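Local coordinates for protein luciferase-like enzymeAMP-CoA-ligase (Zophobas atratus, PDB 4W8O) that probably activates carboxylic acids with ATP as acyl-adenylates for transfer to coenzyme A, as a luciferase-like member of the adenylate-forming ANL superfamily, at residues D16-S19 and F20-L24; K173-I176 and D177-A180; K65-T68 and S69-V73. One frame throughout, in Å; residues are numbered along the deposited sequence.

Contact 1. Residues D16-S19 and F20-L24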
ATOM      1  N   ASP A  16      16.944  -6.238   0.125  1.00 35.85           N
ATOM      2  CA  ASP A  16      17.121  -6.151   1.580  1.00 35.71           C
ATOM      3  C   ASP A  16      18.378  -5.398   2.009  1.00 36.67           C
ATOM      4  O   ASP A  16      18.666  -5.319   3.199  1.00 36.59           O
ATOM      5  CB  ASP A  16      17.101  -7.548   2.209  1.00 37.37           C
ATOM      6  CG  ASP A  16      18.217  -8.455   1.694  1.00 39.73           C
ATOM      7  OD1 ASP A  16      18.736  -8.222   0.579  1.00 40.82           O
ATOM      8  OD2 ASP A  16      18.564  -9.410   2.414  1.00 40.95           O
ATOM      9  N   LYS A  17      19.099  -4.814   1.054  1.00 38.15           N
ATOM     10  CA  LYS A  17      20.333  -4.091   1.352  1.00 40.01           C
ATOM     11  C   LYS A  17      20.331  -2.658   0.813  1.00 39.35           C
ATOM     12  O   LYS A  17      21.381  -2.022   0.722  1.00 40.27           O
ATOM     13  CB  LYS A  17      21.534  -4.865   0.792  1.00 43.37           C
ATOM     14  CG  LYS A  17      21.700  -6.240   1.421  1.00 46.23           C
ATOM     15  CD  LYS A  17      22.858  -7.003   0.798  1.00 51.39           C
ATOM     16  CE  LYS A  17      23.050  -8.375   1.439  1.00 53.71           C
ATOM     17  NZ  LYS A  17      21.856  -9.252   1.258  1.00 53.44           N
ATOM     18  N   ILE A  18      19.163  -2.127   0.477  1.00 36.37           N
ATOM     19  CA  ILE A  18      19.113  -0.790  -0.108  1.00 35.07           C
ATOM     20  C   ILE A  18      17.991   0.051   0.474  1.00 32.88           C
ATOM     21  O   ILE A  18      17.106  -0.459   1.150  1.00 31.65           O
ATOM     22  CB  ILE A  18      18.945  -0.859  -1.634  1.00 35.45           C
ATOM     23  CG1 ILE A  18      17.701  -1.661  -1.999  1.00 34.47           C
ATOM     24  CG2 ILE A  18      20.188  -1.473  -2.273  1.00 37.51           C
ATOM     25  CD1 ILE A  18      17.313  -1.482  -3.443  1.00 35.49           C
ATOM     26  N   SER A  19      18.050   1.348   0.208  1.00 31.75           N
ATOM     27  CA  SER A  19      17.006   2.249   0.632  1.00 30.67           C
ATOM     28  C   SER A  19      15.836   2.133  -0.337  1.00 28.98           C
ATOM     29  O   SER A  19      15.984   1.648  -1.448  1.00 27.87           O
ATOM     30  CB  SER A  19      17.523   3.683   0.682  1.00 31.83           C
ATOM     31  OG  SER A  19      17.794   4.165  -0.625  1.00 32.91           O
ATOM     32  N   PHE A  20      14.674   2.592   0.105  1.00 29.87           N
ATOM     33  CA  PHE A  20      13.464   2.629  -0.714  1.00 30.04           C
ATOM     34  C   PHE A  20      13.683   3.550  -1.918  1.00 29.62           C
ATOM     35  O   PHE A  20      13.233   3.243  -3.008  1.00 29.32           O
ATOM     36  CB  PHE A  20      12.265   3.092   0.142  1.00 29.28           C
ATOM     37  CG  PHE A  20      10.956   3.161  -0.600  1.00 29.10           C
ATOM     38  CD1 PHE A  20      10.519   2.104  -1.385  1.00 29.81           C
ATOM     39  CD2 PHE A  20      10.142   4.280  -0.483  1.00 29.36           C
ATOM     40  CE1 PHE A  20       9.312   2.171  -2.059  1.00 30.02           C
ATOM     41  CE2 PHE A  20       8.930   4.351  -1.149  1.00 29.29           C
ATOM     42  CZ  PHE A  20       8.511   3.295  -1.937  1.00 29.44           C
ATOM     43  N   GLY A  21      14.393   4.660  -1.716  1.00 29.20           N
ATOM     44  CA  GLY A  21      14.760   5.565  -2.808  1.00 29.31           C
ATOM     45  C   GLY A  21      15.645   4.932  -3.873  1.00 30.26           C
ATOM     46  O   GLY A  21      15.388   5.080  -5.067  1.00 30.11           O
ATOM     47  N   GLU A  22      16.690   4.239  -3.439  1.00 30.98           N
ATOM     48  CA  GLU A  22      17.573   3.501  -4.352  1.00 33.00           C
ATOM     49  C   GLU A  22      16.797   2.434  -5.132  1.00 32.07           C
ATOM     50  O   GLU A  22      17.020   2.232  -6.333  1.00 31.56           O
ATOM     51  CB  GLU A  22      18.726   2.846  -3.578  1.00 35.21           C
ATOM     52  CG  GLU A  22      19.748   3.843  -3.044  1.00 37.40           C
ATOM     53  CD  GLU A  22      20.755   3.224  -2.074  1.00 40.21           C
ATOM     54  OE1 GLU A  22      20.365   2.384  -1.229  1.00 40.76           O
ATOM     55  OE2 GLU A  22      21.955   3.582  -2.153  1.00 43.52           O
ATOM     56  N   PHE A  23      15.886   1.753  -4.441  1.00 31.09           N
ATOM     57  CA  PHE A  23      14.993   0.799  -5.086  1.00 30.96           C
ATOM     58  C   PHE A  23      14.239   1.451  -6.244  1.00 30.49           C
ATOM     59  O   PHE A  23      14.347   1.018  -7.383  1.00 31.20           O
ATOM     60  CB  PHE A  23      14.005   0.229  -4.070  1.00 30.15           C
ATOM     61  CG  PHE A  23      12.909  -0.592  -4.685  1.00 30.41           C
ATOM     62  CD1 PHE A  23      13.151  -1.895  -5.104  1.00 30.61           C
ATOM     63  CD2 PHE A  23      11.625  -0.071  -4.821  1.00 29.67           C
ATOM     64  CE1 PHE A  23      12.144  -2.656  -5.667  1.00 30.80           C
ATOM     65  CE2 PHE A  23      10.612  -0.834  -5.377  1.00 29.70           C
ATOM     66  CZ  PHE A  23      10.876  -2.125  -5.807  1.00 30.63           C
ATOM     67  N   LEU A  24      13.494   2.507  -5.948  1.00 29.48           N
ATOM     68  CA  LEU A  24      12.661   3.155  -6.956  1.00 29.47           C
ATOM     69  C   LEU A  24      13.491   3.656  -8.142  1.00 30.41           C
ATOM     70  O   LEU A  24      13.085   3.518  -9.299  1.00 30.39           O
ATOM     71  CB  LEU A  24      11.885   4.316  -6.337  1.00 28.59           C
ATOM     72  CG  LEU A  24      10.846   3.954  -5.272  1.00 28.45           C
ATOM     73  CD1 LEU A  24      10.405   5.199  -4.524  1.00 28.25           C
ATOM     74  CD2 LEU A  24       9.642   3.249  -5.878  1.00 28.80           C
TER

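Contact 2. Residues K173-I176 and D177-A180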
ATOM      1  N   LYS A 173      22.919   7.896   0.144  1.00 38.97           N
ATOM      2  CA  LYS A 173      23.192   6.748   0.990  1.00 40.67           C
ATOM      3  C   LYS A 173      22.563   7.029   2.342  1.00 39.82           C
ATOM      4  O   LYS A 173      22.605   8.163   2.817  1.00 40.04           O
ATOM      5  CB  LYS A 173      24.701   6.526   1.123  1.00 43.57           C
ATOM      6  CG  LYS A 173      25.350   6.045  -0.169  1.00 46.00           C
ATOM      7  CD  LYS A 173      24.845   4.655  -0.517  1.00 47.41           C
ATOM      8  CE  LYS A 173      25.434   4.131  -1.808  1.00 50.76           C
ATOM      9  NZ  LYS A 173      24.801   2.815  -2.116  1.00 52.60           N
ATOM     10  N   THR A 174      21.936   6.020   2.936  1.00 39.39           N
ATOM     11  CA  THR A 174      21.306   6.187   4.243  1.00 38.72           C
ATOM     12  C   THR A 174      21.351   4.879   5.028  1.00 37.95           C
ATOM     13  O   THR A 174      21.866   3.872   4.545  1.00 38.65           O
ATOM     14  CB  THR A 174      19.860   6.729   4.112  1.00 38.93           C
ATOM     15  OG1 THR A 174      19.323   7.027   5.416  1.00 39.67           O
ATOM     16  CG2 THR A 174      18.953   5.732   3.384  1.00 38.33           C
ATOM     17  N   ASP A 175      20.861   4.917   6.259  1.00 36.29           N
ATOM     18  CA  ASP A 175      20.796   3.735   7.103  1.00 35.89           C
ATOM     19  C   ASP A 175      19.509   2.993   6.740  1.00 33.92           C
ATOM     20  O   ASP A 175      18.416   3.536   6.917  1.00 32.11           O
ATOM     21  CB  ASP A 175      20.805   4.154   8.578  1.00 36.51           C
ATOM     22  CG  ASP A 175      20.963   2.981   9.536  1.00 37.68           C
ATOM     23  OD1 ASP A 175      20.203   2.004   9.439  1.00 37.30           O
ATOM     24  OD2 ASP A 175      21.855   3.043  10.411  1.00 40.41           O
ATOM     25  N   ILE A 176      19.629   1.767   6.231  1.00 33.52           N
ATOM     26  CA  ILE A 176      18.442   1.027   5.763  1.00 33.05           C
ATOM     27  C   ILE A 176      17.481   0.561   6.878  1.00 32.47           C
ATOM     28  O   ILE A 176      16.366   0.136   6.585  1.00 31.94           O
ATOM     29  CB  ILE A 176      18.791  -0.131   4.797  1.00 33.90           C
ATOM     30  CG1 ILE A 176      19.599  -1.227   5.489  1.00 35.51           C
ATOM     31  CG2 ILE A 176      19.530   0.407   3.569  1.00 34.45           C
ATOM     32  CD1 ILE A 176      19.905  -2.403   4.584  1.00 36.84           C
ATOM     33  N   ASP A 177      17.892   0.671   8.141  1.00 33.05           N
ATOM     34  CA  ASP A 177      16.983   0.429   9.270  1.00 32.99           C
ATOM     35  C   ASP A 177      16.288   1.693   9.775  1.00 32.27           C
ATOM     36  O   ASP A 177      15.470   1.623  10.689  1.00 31.99           O
ATOM     37  CB  ASP A 177      17.728  -0.255  10.414  1.00 34.74           C
ATOM     38  CG  ASP A 177      18.133  -1.666  10.065  1.00 35.67           C
ATOM     39  OD1 ASP A 177      17.282  -2.416   9.550  1.00 35.48           O
ATOM     40  OD2 ASP A 177      19.300  -2.018  10.289  1.00 37.80           O
ATOM     41  N   ASP A 178      16.623   2.846   9.199  1.00 31.57           N
ATOM     42  CA  ASP A 178      15.879   4.067   9.472  1.00 31.28           C
ATOM     43  C   ASP A 178      14.507   3.973   8.811  1.00 29.16           C
ATOM     44  O   ASP A 178      14.294   3.195   7.886  1.00 28.52           O
ATOM     45  CB  ASP A 178      16.593   5.311   8.928  1.00 32.33           C
ATOM     46  CG  ASP A 178      17.809   5.716   9.756  1.00 35.12           C
ATOM     47  OD1 ASP A 178      18.030   5.156  10.860  1.00 37.05           O
ATOM     48  OD2 ASP A 178      18.559   6.609   9.288  1.00 36.18           O
ATOM     49  N   THR A 179      13.597   4.807   9.286  1.00 28.04           N
ATOM     50  CA  THR A 179      12.251   4.879   8.754  1.00 26.93           C
ATOM     51  C   THR A 179      12.251   5.433   7.327  1.00 26.92           C
ATOM     52  O   THR A 179      12.898   6.447   7.041  1.00 27.85           O
ATOM     53  CB  THR A 179      11.374   5.743   9.676  1.00 26.69           C
ATOM     54  OG1 THR A 179      11.399   5.178  10.991  1.00 26.27           O
ATOM     55  CG2 THR A 179       9.934   5.818   9.168  1.00 26.03           C
ATOM     56  N   ALA A 180      11.551   4.735   6.436  1.00 26.28           N
ATOM     57  CA  ALA A 180      11.369   5.158   5.052  1.00 26.35           C
ATOM     58  C   ALA A 180       9.945   5.638   4.778  1.00 26.41           C
ATOM     59  O   ALA A 180       9.751   6.654   4.115  1.00 26.60           O
ATOM     60  CB  ALA A 180      11.715   4.011   4.113  1.00 26.50           C
TER
HETATM   61  O   HOH W   1      21.305  -0.337  10.922  1.00 47.72           O

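Contact 3. Residues K65-T68 and S69-V73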
ATOM      1  N   LYS A  65      16.250  23.160  -0.774  1.00 33.09           N
ATOM      2  CA  LYS A  65      15.410  23.634   0.333  1.00 33.84           C
ATOM      3  C   LYS A  65      15.861  23.117   1.699  1.00 32.87           C
ATOM      4  O   LYS A  65      15.253  23.451   2.714  1.00 33.67           O
ATOM      5  CB  LYS A  65      13.948  23.230   0.126  1.00 34.01           C
ATOM      6  CG  LYS A  65      13.229  23.901  -1.029  1.00 35.71           C
ATOM      7  CD  LYS A  65      11.806  23.356  -1.086  1.00 36.63           C
ATOM      8  CE  LYS A  65      10.933  24.130  -2.047  1.00 39.13           C
ATOM      9  NZ  LYS A  65      10.632  25.511  -1.601  1.00 40.21           N
ATOM     10  N   GLY A  66      16.894  22.275   1.723  1.00 32.47           N
ATOM     11  CA  GLY A  66      17.482  21.791   2.964  1.00 31.83           C
ATOM     12  C   GLY A  66      16.935  20.457   3.458  1.00 31.15           C
ATOM     13  O   GLY A  66      17.187  20.090   4.606  1.00 30.64           O
ATOM     14  N   ILE A  67      16.201  19.736   2.600  1.00 30.39           N
ATOM     15  CA  ILE A  67      15.654  18.422   2.947  1.00 29.86           C
ATOM     16  C   ILE A  67      16.759  17.373   3.011  1.00 30.22           C
ATOM     17  O   ILE A  67      17.597  17.279   2.115  1.00 30.48           O
ATOM     18  CB  ILE A  67      14.573  17.961   1.934  1.00 29.31           C
ATOM     19  CG1 ILE A  67      13.346  18.880   1.991  1.00 29.38           C
ATOM     20  CG2 ILE A  67      14.154  16.513   2.180  1.00 29.06           C
ATOM     21  CD1 ILE A  67      12.561  18.840   3.283  1.00 29.13           C
ATOM     22  N   THR A  68      16.758  16.596   4.089  1.00 30.24           N
ATOM     23  CA  THR A  68      17.682  15.485   4.248  1.00 30.15           C
ATOM     24  C   THR A  68      16.917  14.297   4.807  1.00 29.35           C
ATOM     25  O   THR A  68      15.706  14.366   5.024  1.00 27.42           O
ATOM     26  CB  THR A  68      18.852  15.848   5.187  1.00 31.33           C
ATOM     27  OG1 THR A  68      18.350  16.097   6.501  1.00 32.12           O
ATOM     28  CG2 THR A  68      19.596  17.084   4.679  1.00 32.24           C
ATOM     29  N   SER A  69      17.629  13.207   5.057  1.00 29.50           N
ATOM     30  CA  SER A  69      16.988  11.973   5.468  1.00 29.24           C
ATOM     31  C   SER A  69      16.217  12.061   6.795  1.00 28.90           C
ATOM     32  O   SER A  69      15.337  11.243   7.047  1.00 29.21           O
ATOM     33  CB  SER A  69      18.026  10.859   5.551  1.00 29.81           C
ATOM     34  OG  SER A  69      18.868  11.064   6.660  1.00 31.13           O
ATOM     35  N   THR A  70      16.549  13.024   7.648  1.00 29.27           N
ATOM     36  CA  THR A  70      15.863  13.165   8.938  1.00 29.38           C
ATOM     37  C   THR A  70      14.473  13.824   8.834  1.00 28.47           C
ATOM     38  O   THR A  70      13.679  13.722   9.752  1.00 27.99           O
ATOM     39  CB  THR A  70      16.723  13.941   9.957  1.00 30.44           C
ATOM     40  OG1 THR A  70      17.158  15.175   9.384  1.00 31.46           O
ATOM     41  CG2 THR A  70      17.958  13.129  10.366  1.00 31.67           C
ATOM     42  N   ASP A  71      14.181  14.486   7.719  1.00 27.74           N
ATOM     43  CA  ASP A  71      12.917  15.190   7.563  1.00 27.82           C
ATOM     44  C   ASP A  71      11.766  14.278   7.178  1.00 26.45           C
ATOM     45  O   ASP A  71      11.965  13.244   6.561  1.00 26.21           O
ATOM     46  CB  ASP A  71      13.038  16.286   6.512  1.00 27.97           C
ATOM     47  CG  ASP A  71      13.999  17.364   6.916  1.00 28.55           C
ATOM     48  OD1 ASP A  71      13.855  17.889   8.035  1.00 29.48           O
ATOM     49  OD2 ASP A  71      14.898  17.690   6.118  1.00 28.99           O
ATOM     50  N   VAL A  72      10.563  14.690   7.550  1.00 26.27           N
ATOM     51  CA  VAL A  72       9.318  14.032   7.125  1.00 26.14           C
ATOM     52  C   VAL A  72       8.663  14.879   6.040  1.00 26.21           C
ATOM     53  O   VAL A  72       8.517  16.083   6.203  1.00 26.14           O
ATOM     54  CB  VAL A  72       8.332  13.896   8.300  1.00 26.55           C
ATOM     55  CG1 VAL A  72       6.978  13.351   7.835  1.00 26.33           C
ATOM     56  CG2 VAL A  72       8.924  13.004   9.377  1.00 27.04           C
ATOM     57  N   VAL A  73       8.273  14.253   4.936  1.00 25.72           N
ATOM     58  CA  VAL A  73       7.563  14.945   3.876  1.00 25.81           C
ATOM     59  C   VAL A  73       6.185  14.304   3.760  1.00 26.52           C
ATOM     60  O   VAL A  73       6.055  13.083   3.635  1.00 25.52           O
ATOM     61  CB  VAL A  73       8.289  14.873   2.522  1.00 25.61           C
ATOM     62  CG1 VAL A  73       7.520  15.661   1.470  1.00 26.16           C
ATOM     63  CG2 VAL A  73       9.706  15.407   2.651  1.00 25.44           C
TER
HETATM   64  O   HOH W   2      17.379  18.367   6.961  1.00 32.29           O

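Contact 1. Residues D16-S19 and F20-L24
Ser19 and Glu22 face each other at the start of helix 20-30, each side chain binding the other residue's backbone N-H. Ser19 OG lies between its own backbone N and carbonyl carbon (chi1 68°), which turns the hydroxyl in over the first helical turn, where it accepts from Glu22 N at 3.0 Å. Glu22 returns the grip. Its chain reaches back, extended beyond CG, past the serine hydroxyl, with CG 3.1 Å from Ser19 OG. At its end OE1 takes Ser19 N at 2.9 Å on its anti lone pair, in a practically straight bond (179°). The other carboxylate oxygen, OE2, is held by a salt bridge to Lys173, so the two oxygens have separate tasks and the group is unlikely to turn freely. The backbone adds the first bond of the helix, Phe23 N to Ser19 O at 3.0 Å.

Beside this polar pair runs an apolar one. Ile18 crosses the Glu22 side chain obliquely, its CB 3.6 Å from Glu22 OE1, while its CG1 branch reaches over the helix start. CD1 at the tip of that branch rests 3.6 Å from Phe23 CA and 3.8 Å from Phe23 CB; it meets the root of the phenylalanine and not its ring. The ring leads away into the protein, edge-to-face with Phe15 and against Phe238 and Leu239 of helix 228-239. Phe20 likewise turns inward to Phe202, and its backbone N binds His199.

Reciprocal bonds between the N-cap residue and the third helical residue make a capping box, and the contact of Ile18 with Phe23, from just before the cap to the fourth helical residue, is the hydrophobic staple that often accompanies it.

Contact 2. Residues K173-I176 and D177-A180
A type I beta turn from Asp175 to Asp178, with an Asx turn at its start, brings the chain into strand 179-184, and three aspartates meet in it. The turn is closed by Asp178 N, which donates to Asp175 O at 3.0 Å from well above the carbonyl plane. Asp175 also caps the turn with its side chain: with CG anti to the backbone N (chi1 -171°), the carboxylate is carried forward to Asp177, where OD1 receives Asp177 N at 3.0 Å on its anti lone pair. The Asp178 carboxylate is stacked on that of Asp175, the planes only 19° apart, with Asp178 OD2 3.4 Å from Asp175 CB and Asp178 CB 3.2 Å from Asp175 O. Replaced by alanine, Asp178 would keep the CB against Asp175 O but would probably lose the packing of its carboxylate on Asp175 CB, opening a gap beside that acid.

The Asp177 carboxylate is inclined 52° to that of Asp175, and water 1 joins them, donating to Asp177 OD2 at 2.7 Å and to Asp175 OD1 at 3.0 Å. Asp175 OD1 lies 4.1 Å from Asp178 OD1, a proximity of like charges that the water and N-H bonds on Asp175 OD1 probably ease. The other oxygen of Asp177, OD1, forms a salt bridge with Arg200.

The turn sits over the start of helix 199-211: backbone bonds tie Ile176 to Arg200 and Asp178 to His199, and beyond Thr179 the strand pairs through Ala180 with strands 96-99 and 194-198.

Contact 3. Residues K65-T68 and S69-V73
Asp71 turns back on the loop that leads to it, and its side chain meets Ile67 and Thr68 in succession. CB lies 3.6 Å from Thr68 O, with Ile67 CD1 on its apolar flank. From there CG is set anti to the carbonyl carbon (chi1 -64°), which sends the carboxylate back along the loop toward Thr68 N. The tip, OD2, accepts Thr68 N at 3.0 Å in a fairly straight bond (163°), met on its anti side 21° out of the carboxylate plane. Ile67 slants across the acid: its CA stands 3.3 Å from OD2, and its CD1 is 3.8 Å from the same oxygen. Water 2 donates to Asp71 OD2 at 2.7 Å and to Gly66 O at 2.9 Å, linking the acid to the carbonyl two residues before Thr68. OD2 also forms a salt bridge with Arg119, which probably balances its charge, while OD1 is hydrogen-bonded elsewhere in the protein.

Thr68 completes the arrangement with its backbone and its hydroxyl. Its carbonyl O receives Asp71 N at 3.1 Å, from above the carbonyl plane. Its OG1 gives its proton to water 2 and accepts a weak bond from Thr70 OG1, the two threonine side chains lying side by side and pointing the same way.

The bonds of Asp71 to Thr68 thus run in both directions across a type I beta turn. That turn follows the Schellman motif at Gly66, whose positive phi ends helix 48-64. Together they form a compact alpha-to-beta connection, feeding the chain into strand 72-76 within the parallel part of an alpha/beta sheet.

Overall arrangement
Contact 2 lies between the other two. Its centre is about 9 Å from that of contact 1 and about 13 Å from that of contact 3, whereas contacts 1 and 3 come no nearer than about 9 Å between atoms. The join to contact 1 is a salt bridge, Lys173 NZ to Glu22 OE2 at 2.9 Å, with Ile176 packed on residues 16-18; Thr174 OG1 merely touches Ser69 CB of contact 3. Contacts 2 and 3 both lead into strands of one mixed sheet. Strand 179-184 runs on toward Ser186, and helix 20-30 packs on helix 228-239, which carries Ile228, Thr229 and Ala232: all four line the pocket holding the polyethylene glycol.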